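PDB 4XHC: alpha-L-rhamnosidase from Klebsiella oxytoca, which hydrolyses terminal alpha-L-rhamnose residues from glycosides as a two-domain enzyme of glycoside hydrolase family 78, and is captured here with rhamnose bound. Local coordinates for residues N229-V234 / H264-R269; D242-L247 / N287-P292. All blocks are in the same frame, centred on the assembly; numbering follows the deposited sequence.

Contact 1 of 2, residues N229-V234 / H264-R269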
ATOM      1  N   ASN A 229      20.292   9.958  14.995  1.00 53.90           N
ATOM      2  CA  ASN A 229      19.344   9.325  14.084  1.00 55.09           C
ATOM      3  C   ASN A 229      20.031   8.512  12.980  1.00 54.44           C
ATOM      4  O   ASN A 229      19.444   7.573  12.437  1.00 56.18           O
ATOM      5  CB  ASN A 229      18.360  10.353  13.506  1.00 54.55           C
ATOM      6  CG  ASN A 229      17.331  10.819  14.535  1.00 55.90           C
ATOM      7  OD1 ASN A 229      17.233  10.267  15.629  1.00 57.65           O
ATOM      8  ND2 ASN A 229      16.574  11.849  14.193  1.00 56.39           N
ATOM      9  N   CYS A 230      21.277   8.852  12.677  1.00 52.83           N
ATOM     10  CA  CYS A 230      22.059   8.106  11.702  1.00 51.95           C
ATOM     11  C   CYS A 230      22.676   6.827  12.296  1.00 52.45           C
ATOM     12  O   CYS A 230      22.975   5.884  11.564  1.00 51.29           O
ATOM     13  CB  CYS A 230      23.134   9.015  11.092  1.00 51.44           C
ATOM     14  SG  CYS A 230      22.493  10.149   9.834  1.00 53.45           S
ATOM     15  N   MET A 231      22.862   6.794  13.616  1.00 53.72           N
ATOM     16  CA  MET A 231      23.424   5.618  14.291  1.00 56.37           C
ATOM     17  C   MET A 231      22.372   4.536  14.525  1.00 55.73           C
ATOM     18  O   MET A 231      21.532   4.664  15.407  1.00 55.74           O
ATOM     19  CB  MET A 231      24.084   6.008  15.618  1.00 59.34           C
ATOM     20  CG  MET A 231      25.443   6.676  15.438  1.00 60.84           C
ATOM     21  SD  MET A 231      26.178   7.243  16.983  1.00 63.90           S
ATOM     22  CE  MET A 231      26.563   5.672  17.758  1.00 66.40           C
ATOM     23  N   GLN A 232      22.430   3.489  13.708  1.00 55.26           N
ATOM     24  CA  GLN A 232      21.460   2.399  13.729  1.00 57.09           C
ATOM     25  C   GLN A 232      22.246   1.088  13.836  1.00 58.56           C
ATOM     26  O   GLN A 232      23.115   0.986  14.701  1.00 59.71           O
ATOM     27  CB  GLN A 232      20.574   2.459  12.480  1.00 56.59           C
ATOM     28  CG  GLN A 232      19.774   3.757  12.344  1.00 55.40           C
ATOM     29  CD  GLN A 232      18.629   3.860  13.334  1.00 55.75           C
ATOM     30  OE1 GLN A 232      18.031   2.848  13.725  1.00 56.86           O
ATOM     31  NE2 GLN A 232      18.307   5.087  13.738  1.00 54.83           N
ATOM     32  N   GLU A 233      21.963   0.093  12.987  1.00 58.50           N
ATOM     33  CA  GLU A 233      22.740  -1.156  13.008  1.00 60.38           C
ATOM     34  C   GLU A 233      24.087  -0.979  12.307  1.00 59.42           C
ATOM     35  O   GLU A 233      24.998  -1.802  12.465  1.00 58.38           O
ATOM     36  CB  GLU A 233      21.934  -2.331  12.434  1.00 62.49           C
ATOM     37  CG  GLU A 233      21.004  -2.946  13.480  1.00 66.87           C
ATOM     38  CD  GLU A 233      20.047  -3.990  12.929  1.00 69.41           C
ATOM     39  OE1 GLU A 233      19.339  -3.686  11.946  1.00 72.62           O
ATOM     40  OE2 GLU A 233      19.988  -5.108  13.495  1.00 70.78           O
ATOM     41  N   VAL A 234      24.192   0.107  11.541  1.00 58.32           N
ATOM     42  CA  VAL A 234      25.470   0.644  11.055  1.00 58.22           C
ATOM     43  C   VAL A 234      25.399   2.166  11.154  1.00 57.07           C
ATOM     44  O   VAL A 234      24.353   2.715  11.498  1.00 59.45           O
ATOM     45  CB  VAL A 234      25.754   0.239   9.589  1.00 57.50           C
ATOM     46  CG1 VAL A 234      25.813  -1.273   9.451  1.00 58.57           C
ATOM     47  CG2 VAL A 234      24.719   0.821   8.631  1.00 55.84           C
ATOM     48  N   HIS A 264      32.699   2.809  20.248  1.00 70.84           N
ATOM     49  CA  HIS A 264      33.851   2.349  19.461  1.00 69.99           C
ATOM     50  C   HIS A 264      33.605   0.984  18.843  1.00 69.22           C
ATOM     51  O   HIS A 264      34.103   0.698  17.763  1.00 67.84           O
ATOM     52  CB  HIS A 264      35.127   2.326  20.318  1.00 71.20           C
ATOM     53  CG  HIS A 264      35.528   3.676  20.824  1.00 72.47           C
ATOM     54  ND1 HIS A 264      35.714   3.947  22.164  1.00 74.08           N
ATOM     55  CD2 HIS A 264      35.743   4.845  20.168  1.00 71.22           C
ATOM     56  CE1 HIS A 264      36.038   5.218  22.313  1.00 74.60           C
ATOM     57  NE2 HIS A 264      36.063   5.785  21.118  1.00 73.13           N
ATOM     58  N   ASP A 265      32.831   0.151  19.528  1.00 71.10           N
ATOM     59  CA  ASP A 265      32.423  -1.143  18.981  1.00 72.62           C
ATOM     60  C   ASP A 265      31.759  -1.008  17.603  1.00 68.86           C
ATOM     61  O   ASP A 265      31.907  -1.876  16.745  1.00 66.50           O
ATOM     62  CB  ASP A 265      31.494  -1.892  19.964  1.00 77.02           C
ATOM     63  CG  ASP A 265      30.291  -1.053  20.415  1.00 79.38           C
ATOM     64  OD1 ASP A 265      30.496   0.052  20.954  1.00 81.71           O
ATOM     65  OD2 ASP A 265      29.139  -1.502  20.245  1.00 80.30           O
ATOM     66  N   LEU A 266      31.030   0.080  17.396  1.00 67.61           N
ATOM     67  CA  LEU A 266      30.325   0.284  16.140  1.00 66.80           C
ATOM     68  C   LEU A 266      31.259   0.743  15.019  1.00 62.68           C
ATOM     69  O   LEU A 266      31.052   0.407  13.857  1.00 59.44           O
ATOM     70  CB  LEU A 266      29.174   1.280  16.340  1.00 69.45           C
ATOM     71  CG  LEU A 266      28.208   1.425  15.163  1.00 69.59           C
ATOM     72  CD1 LEU A 266      27.574   0.089  14.804  1.00 71.08           C
ATOM     73  CD2 LEU A 266      27.146   2.471  15.471  1.00 71.33           C
ATOM     74  N   VAL A 267      32.283   1.516  15.366  1.00 63.11           N
ATOM     75  CA  VAL A 267      33.313   1.917  14.392  1.00 60.28           C
ATOM     76  C   VAL A 267      34.103   0.685  13.963  1.00 59.00           C
ATOM     77  O   VAL A 267      34.421   0.497  12.795  1.00 58.36           O
ATOM     78  CB  VAL A 267      34.288   2.971  14.970  1.00 59.53           C
ATOM     79  CG1 VAL A 267      35.350   3.342  13.945  1.00 57.42           C
ATOM     80  CG2 VAL A 267      33.523   4.214  15.408  1.00 60.43           C
ATOM     81  N   ARG A 268      34.406  -0.152  14.937  1.00 61.44           N
ATOM     82  CA  ARG A 268      35.093  -1.415  14.702  1.00 62.88           C
ATOM     83  C   ARG A 268      34.289  -2.335  13.794  1.00 61.94           C
ATOM     84  O   ARG A 268      34.848  -2.932  12.883  1.00 60.24           O
ATOM     85  CB  ARG A 268      35.331  -2.109  16.038  1.00 65.32           C
ATOM     86  CG  ARG A 268      36.237  -3.310  15.972  1.00 66.34           C
ATOM     87  CD  ARG A 268      36.332  -3.929  17.347  1.00 69.38           C
ATOM     88  NE  ARG A 268      37.130  -5.144  17.308  1.00 70.75           N
ATOM     89  CZ  ARG A 268      36.938  -6.196  18.092  1.00 73.30           C
ATOM     90  NH1 ARG A 268      35.956  -6.207  18.991  1.00 73.99           N
ATOM     91  NH2 ARG A 268      37.733  -7.252  17.972  1.00 74.88           N
ATOM     92  N   ARG A 269      32.982  -2.443  14.053  1.00 62.24           N
ATOM     93  CA  ARG A 269      32.086  -3.253  13.222  1.00 61.40           C
ATOM     94  C   ARG A 269      32.127  -2.781  11.766  1.00 59.33           C
ATOM     95  O   ARG A 269      32.192  -3.583  10.834  1.00 56.63           O
ATOM     96  CB  ARG A 269      30.647  -3.194  13.758  1.00 62.58           C
ATOM     97  CG  ARG A 269      29.587  -3.724  12.791  1.00 62.39           C
ATOM     98  CD  ARG A 269      28.223  -3.842  13.448  1.00 64.09           C
ATOM     99  NE  ARG A 269      27.136  -3.840  12.468  1.00 64.11           N
ATOM    100  CZ  ARG A 269      26.709  -4.904  11.782  1.00 65.85           C
ATOM    101  NH1 ARG A 269      27.264  -6.106  11.931  1.00 67.24           N
ATOM    102  NH2 ARG A 269      25.705  -4.762  10.928  1.00 66.11           N
TER
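Arg269 reaches out of helix 264-276 and gives its NE hydrogen to the backbone carbonyl of Glu233, the main hydrogen bond between 229-234 and 264-269. Arg269 NE lies 3.0 Å from Glu233 O, with 149° at the hydrogen, and meets the carbonyl almost head-on (C=O...N 173°). The side chain can span this gap because it is extended from CG to NE. Arg269 NH2 adds only a weak, bent second bond to the same Glu233 O at 3.4 Å, while Val234 CG1 comes obliquely to the guanidinium, 3.8 Å from NH2.

The tightly packed part centres on Leu266, the residue most covered by the opposite segment. Its branches divide the work: Leu266 CD2 meets the methyl CE of Met231 at 4.0 Å, and Leu266 CD1 lies 4.0 Å from Glu233 O. A bend at chi3 (69°) turns the Met231 methyl toward the leucine.

The looser side belongs to Glu233, a partly exposed residue whose carboxylate end turns off from the helix. Glu233 OE2 stays 6.3 Å from Arg269 NH2 and forms a salt bridge with Arg47; Arg269 meets the Glu233 carbonyl rather than its carboxylate. Arg269 NH1 is held separately by the carbonyl of Ala43.

Met231 is the first residue to leave the helical path after helix 214-230, which belongs with helix 264-276 to the helical six-hairpin glycosidase domain of this GH78 enzyme. Gln232 NE2 folds back to Asn229 O (3.0 Å). Val199 O and Ser201 OG, bonded to Gln232, tie the turn to strand 187-200 of an antiparallel beta-sheet and the residue following it. Helix 247-259 lies against Met231 and Val267, and helix 302-319 against Val267 and Arg268.

Contact 2 of 2, residues D242-L247 / N287-P292. With RAM (alpha-L-rhamnopyranose), chain C.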
ATOM      1  N   ASP A 242      20.440   7.261   2.111  1.00 50.52           N
ATOM      2  CA  ASP A 242      20.304   5.936   1.492  1.00 52.40           C
ATOM      3  C   ASP A 242      20.180   4.804   2.502  1.00 50.92           C
ATOM      4  O   ASP A 242      20.179   3.639   2.103  1.00 50.53           O
ATOM      5  CB  ASP A 242      21.567   5.583   0.686  1.00 55.22           C
ATOM      6  CG  ASP A 242      21.952   6.636  -0.323  1.00 55.68           C
ATOM      7  OD1 ASP A 242      21.228   6.795  -1.326  1.00 54.15           O
ATOM      8  OD2 ASP A 242      23.008   7.281  -0.132  1.00 58.85           O
ATOM      9  N   ARG A 243      20.132   5.127   3.793  1.00 49.50           N
ATOM     10  CA  ARG A 243      20.079   4.113   4.867  1.00 50.42           C
ATOM     11  C   ARG A 243      21.236   3.122   4.815  1.00 51.46           C
ATOM     12  O   ARG A 243      21.047   1.935   5.063  1.00 51.52           O
ATOM     13  CB  ARG A 243      18.773   3.324   4.813  1.00 49.18           C
ATOM     14  CG  ARG A 243      17.558   4.181   4.558  1.00 48.90           C
ATOM     15  CD  ARG A 243      16.293   3.356   4.591  1.00 49.59           C
ATOM     16  NE  ARG A 243      15.123   4.209   4.400  1.00 49.88           N
ATOM     17  CZ  ARG A 243      13.892   3.886   4.767  1.00 49.43           C
ATOM     18  NH1 ARG A 243      13.654   2.716   5.336  1.00 51.04           N
ATOM     19  NH2 ARG A 243      12.897   4.743   4.581  1.00 49.21           N
ATOM     20  N   ARG A 244      22.433   3.618   4.519  1.00 51.47           N
ATOM     21  CA  ARG A 244      23.525   2.752   4.129  1.00 52.21           C
ATOM     22  C   ARG A 244      24.875   3.261   4.594  1.00 52.05           C
ATOM     23  O   ARG A 244      25.114   4.468   4.666  1.00 52.01           O
ATOM     24  CB  ARG A 244      23.521   2.647   2.606  1.00 54.48           C
ATOM     25  CG  ARG A 244      24.355   1.512   2.073  1.00 56.41           C
ATOM     26  CD  ARG A 244      23.807   0.965   0.767  1.00 57.37           C
ATOM     27  NE  ARG A 244      24.245   1.711  -0.412  1.00 56.73           N
ATOM     28  CZ  ARG A 244      23.441   2.310  -1.285  1.00 59.25           C
ATOM     29  NH1 ARG A 244      22.114   2.291  -1.139  1.00 62.88           N
ATOM     30  NH2 ARG A 244      23.971   2.942  -2.318  1.00 58.26           N
ATOM     31  N   LEU A 245      25.769   2.320   4.873  1.00 53.28           N
ATOM     32  CA  LEU A 245      27.136   2.618   5.304  1.00 52.76           C
ATOM     33  C   LEU A 245      28.048   2.989   4.134  1.00 50.92           C
ATOM     34  O   LEU A 245      28.315   2.154   3.278  1.00 50.91           O
ATOM     35  CB  LEU A 245      27.705   1.388   6.017  1.00 56.12           C
ATOM     36  CG  LEU A 245      29.147   1.423   6.523  1.00 58.63           C
ATOM     37  CD1 LEU A 245      29.342   2.510   7.573  1.00 58.80           C
ATOM     38  CD2 LEU A 245      29.530   0.060   7.084  1.00 60.51           C
ATOM     39  N   TRP A 246      28.522   4.237   4.106  1.00 50.24           N
ATOM     40  CA  TRP A 246      29.523   4.703   3.119  1.00 49.67           C
ATOM     41  C   TRP A 246      30.815   5.099   3.834  1.00 49.71           C
ATOM     42  O   TRP A 246      30.787   5.603   4.957  1.00 50.10           O
ATOM     43  CB  TRP A 246      29.023   5.930   2.345  1.00 48.34           C
ATOM     44  CG  TRP A 246      27.928   5.698   1.340  1.00 48.02           C
ATOM     45  CD1 TRP A 246      26.602   5.533   1.601  1.00 49.59           C
ATOM     46  CD2 TRP A 246      28.055   5.679  -0.084  1.00 46.93           C
ATOM     47  NE1 TRP A 246      25.900   5.385   0.429  1.00 48.85           N
ATOM     48  CE2 TRP A 246      26.769   5.476  -0.621  1.00 47.40           C
ATOM     49  CE3 TRP A 246      29.132   5.806  -0.961  1.00 47.40           C
ATOM     50  CZ2 TRP A 246      26.528   5.393  -1.996  1.00 47.23           C
ATOM     51  CZ3 TRP A 246      28.892   5.716  -2.333  1.00 47.37           C
ATOM     52  CH2 TRP A 246      27.601   5.516  -2.832  1.00 47.23           C
ATOM     53  N   LEU A 247      31.951   4.923   3.172  1.00 49.68           N
ATOM     54  CA  LEU A 247      33.239   5.106   3.847  1.00 49.74           C
ATOM     55  C   LEU A 247      33.576   6.573   4.141  1.00 47.26           C
ATOM     56  O   LEU A 247      34.092   6.883   5.202  1.00 46.88           O
ATOM     57  CB  LEU A 247      34.373   4.445   3.061  1.00 51.28           C
ATOM     58  CG  LEU A 247      35.176   3.466   3.923  1.00 53.04           C
ATOM     59  CD1 LEU A 247      35.934   2.467   3.060  1.00 54.24           C
ATOM     60  CD2 LEU A 247      36.112   4.205   4.867  1.00 52.72           C
ATOM     61  N   ASN A 287      30.693   1.661  -0.467  1.00 47.32           N
ATOM     62  CA  ASN A 287      29.620   1.410   0.502  1.00 48.35           C
ATOM     63  C   ASN A 287      29.262  -0.072   0.635  1.00 50.47           C
ATOM     64  O   ASN A 287      29.547  -0.877  -0.263  1.00 50.70           O
ATOM     65  CB  ASN A 287      28.375   2.197   0.110  1.00 47.44           C
ATOM     66  CG  ASN A 287      27.836   1.785  -1.240  1.00 47.37           C
ATOM     67  OD1 ASN A 287      26.982   0.928  -1.328  1.00 49.23           O
ATOM     68  ND2 ASN A 287      28.349   2.385  -2.296  1.00 48.20           N
ATOM     69  N   VAL A 288      28.612  -0.414   1.748  1.00 51.25           N
ATOM     70  CA  VAL A 288      28.283  -1.798   2.066  1.00 53.18           C
ATOM     71  C   VAL A 288      26.801  -1.950   2.424  1.00 55.10           C
ATOM     72  O   VAL A 288      26.247  -1.147   3.177  1.00 58.24           O
ATOM     73  CB  VAL A 288      29.150  -2.293   3.235  1.00 53.80           C
ATOM     74  CG1 VAL A 288      28.808  -3.722   3.610  1.00 56.14           C
ATOM     75  CG2 VAL A 288      30.613  -2.217   2.866  1.00 53.29           C
ATOM     76  N   PHE A 289      26.164  -2.980   1.874  1.00 54.30           N
ATOM     77  CA  PHE A 289      24.814  -3.363   2.272  1.00 55.83           C
ATOM     78  C   PHE A 289      24.901  -4.395   3.390  1.00 56.52           C
ATOM     79  O   PHE A 289      25.881  -5.136   3.477  1.00 56.59           O
ATOM     80  CB  PHE A 289      24.053  -3.961   1.082  1.00 58.33           C
ATOM     81  CG  PHE A 289      23.910  -3.021  -0.085  1.00 57.85           C
ATOM     82  CD1 PHE A 289      22.806  -2.197  -0.195  1.00 57.44           C
ATOM     83  CD2 PHE A 289      24.889  -2.956  -1.066  1.00 58.20           C
ATOM     84  CE1 PHE A 289      22.681  -1.324  -1.260  1.00 57.69           C
ATOM     85  CE2 PHE A 289      24.771  -2.085  -2.131  1.00 57.16           C
ATOM     86  CZ  PHE A 289      23.666  -1.266  -2.231  1.00 57.33           C
ATOM     87  N   VAL A 290      23.883  -4.449   4.246  1.00 57.46           N
ATOM     88  CA  VAL A 290      23.828  -5.476   5.308  1.00 59.68           C
ATOM     89  C   VAL A 290      22.473  -6.188   5.384  1.00 62.57           C
ATOM     90  O   VAL A 290      22.154  -6.817   6.396  1.00 63.77           O
ATOM     91  CB  VAL A 290      24.178  -4.893   6.695  1.00 58.71           C
ATOM     92  CG1 VAL A 290      25.599  -4.366   6.707  1.00 56.83           C
ATOM     93  CG2 VAL A 290      23.195  -3.799   7.100  1.00 58.22           C
ATOM     94  N   GLN A 291      21.684  -6.088   4.311  1.00 64.16           N
ATOM     95  CA  GLN A 291      20.415  -6.796   4.206  1.00 65.72           C
ATOM     96  C   GLN A 291      20.194  -7.275   2.774  1.00 64.34           C
ATOM     97  O   GLN A 291      20.391  -6.505   1.835  1.00 63.32           O
ATOM     98  CB  GLN A 291      19.287  -5.884   4.643  1.00 68.59           C
ATOM     99  CG  GLN A 291      19.222  -5.705   6.150  1.00 72.60           C
ATOM    100  CD  GLN A 291      18.030  -4.879   6.575  1.00 76.15           C
ATOM    101  OE1 GLN A 291      17.844  -3.754   6.114  1.00 76.58           O
ATOM    102  NE2 GLN A 291      17.208  -5.439   7.449  1.00 79.38           N
ATOM    103  N   PRO A 292      19.819  -8.538   2.582  1.00 65.24           N
ATOM    104  CA  PRO A 292      19.591  -9.517   3.652  1.00 67.55           C
ATOM    105  C   PRO A 292      20.863 -10.100   4.273  1.00 68.05           C
ATOM    106  O   PRO A 292      20.785 -10.729   5.309  1.00 70.73           O
ATOM    107  CB  PRO A 292      18.832 -10.634   2.934  1.00 69.38           C
ATOM    108  CG  PRO A 292      19.339 -10.582   1.529  1.00 68.81           C
ATOM    109  CD  PRO A 292      19.785  -9.162   1.247  1.00 65.75           C
TER
HETATM  110  C1  RAM C 900      25.668   9.994  -2.016  1.00 42.92           C
HETATM  111  C2  RAM C 900      25.456  10.335  -0.554  1.00 43.00           C
HETATM  112  C3  RAM C 900      26.560   9.742   0.301  1.00 44.08           C
HETATM  113  C4  RAM C 900      27.894   9.932  -0.401  1.00 44.03           C
HETATM  114  C5  RAM C 900      27.907   9.079  -1.659  1.00 45.45           C
HETATM  115  C6  RAM C 900      28.731   9.673  -2.774  1.00 47.24           C
HETATM  116  O1  RAM C 900      24.450   9.670  -2.560  1.00 43.00           O
HETATM  117  O2  RAM C 900      25.510  11.749  -0.460  1.00 43.68           O
HETATM  118  O3  RAM C 900      26.597  10.366   1.586  1.00 46.08           O
HETATM  119  O4  RAM C 900      28.958   9.526   0.440  1.00 43.03           O
HETATM  120  O5  RAM C 900      26.563   8.896  -2.153  1.00 45.97           O
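Trp246 is sandwiched between Asn287 and the bound rhamnose, which occupy opposite faces of its indole. On the sugar side, RAM C5 stands 3.4 Å above the ring plane, off its centre. On the protein side, Asn287 CB makes a CH-pi contact 3.6 Å from the centroid of the five-membered ring, and Asn287 ND2 lies over the six-membered ring, 3.3 Å from Trp246 CH2. The two side chains run side by side in the same direction, with amide and indole planes 37° apart. Nearer the anomeric end, Asp242 OD2 lies 3.7 Å from RAM O1. Glu506, Asp249, Tyr304, Tyr518, His528 and Trp361 hydrogen-bond the sugar.

The amide is in turn held by both ends. Asn287 ND2 bonds to the carboxylate of Asp297. Asn287 OD1 accepts from Arg244 NE at 3.0 Å, the donor standing well above the amide carbonyl plane, 59° out of it. Arg244 CD sits over the Phe289 ring, a CH-pi contact 3.7 Å from the ring centroid; beyond it a bend at chi3 (84°) carries the guanidinium to the rim, where Phe289 CZ covers one of its faces.

Underneath lies a small antiparallel sheet, 245-246, 287-289 and 295-296, within the six-hairpin glycosidase domain; its edge strand 245-246 is only weakly bonded. Trp246 and Asn287 form a non-hydrogen-bonded pair, their CA atoms 4.2 Å apart, which puts both side chains on the face turned to the sugar. Val288 N bonds to Leu245 O (3.0 Å), and the Leu245 and Val288 side chains project from the other face onto Phe274 of helix 264-276.

The backbone N of Asp242 bonds to Asp237 OD1, another residue of the pocket. Farther out, Arg244 packs on Asp119 and Phe289 on Pro118 of the second subunit.

Contacts 1 and 2 have centres 12 Å apart and belong to the same six-hairpin glycosidase domain. Their segments alternate along the chain: 229-234, 242-247, 264-269, 287-292. Strand 245-246 is the next element after helix 214-230, while strand 277-279 separates helix 264-276 from strand 287-289. They also touch directly: Val234 CG2 lies 4.0 Å from Leu245 CB, and Val234 CG1 lies 4.1 Å from Val290 CG1. Helix 264-276 serves both, supplying Leu266 and Arg269 to contact 1 and Phe274 to the sheet of contact 2. Contact 2 supplies Asp242 and Trp246 to the rhamnose pocket, whereas contact 1 lies a layer behind it, the Val234 side chain about 12 Å from the sugar.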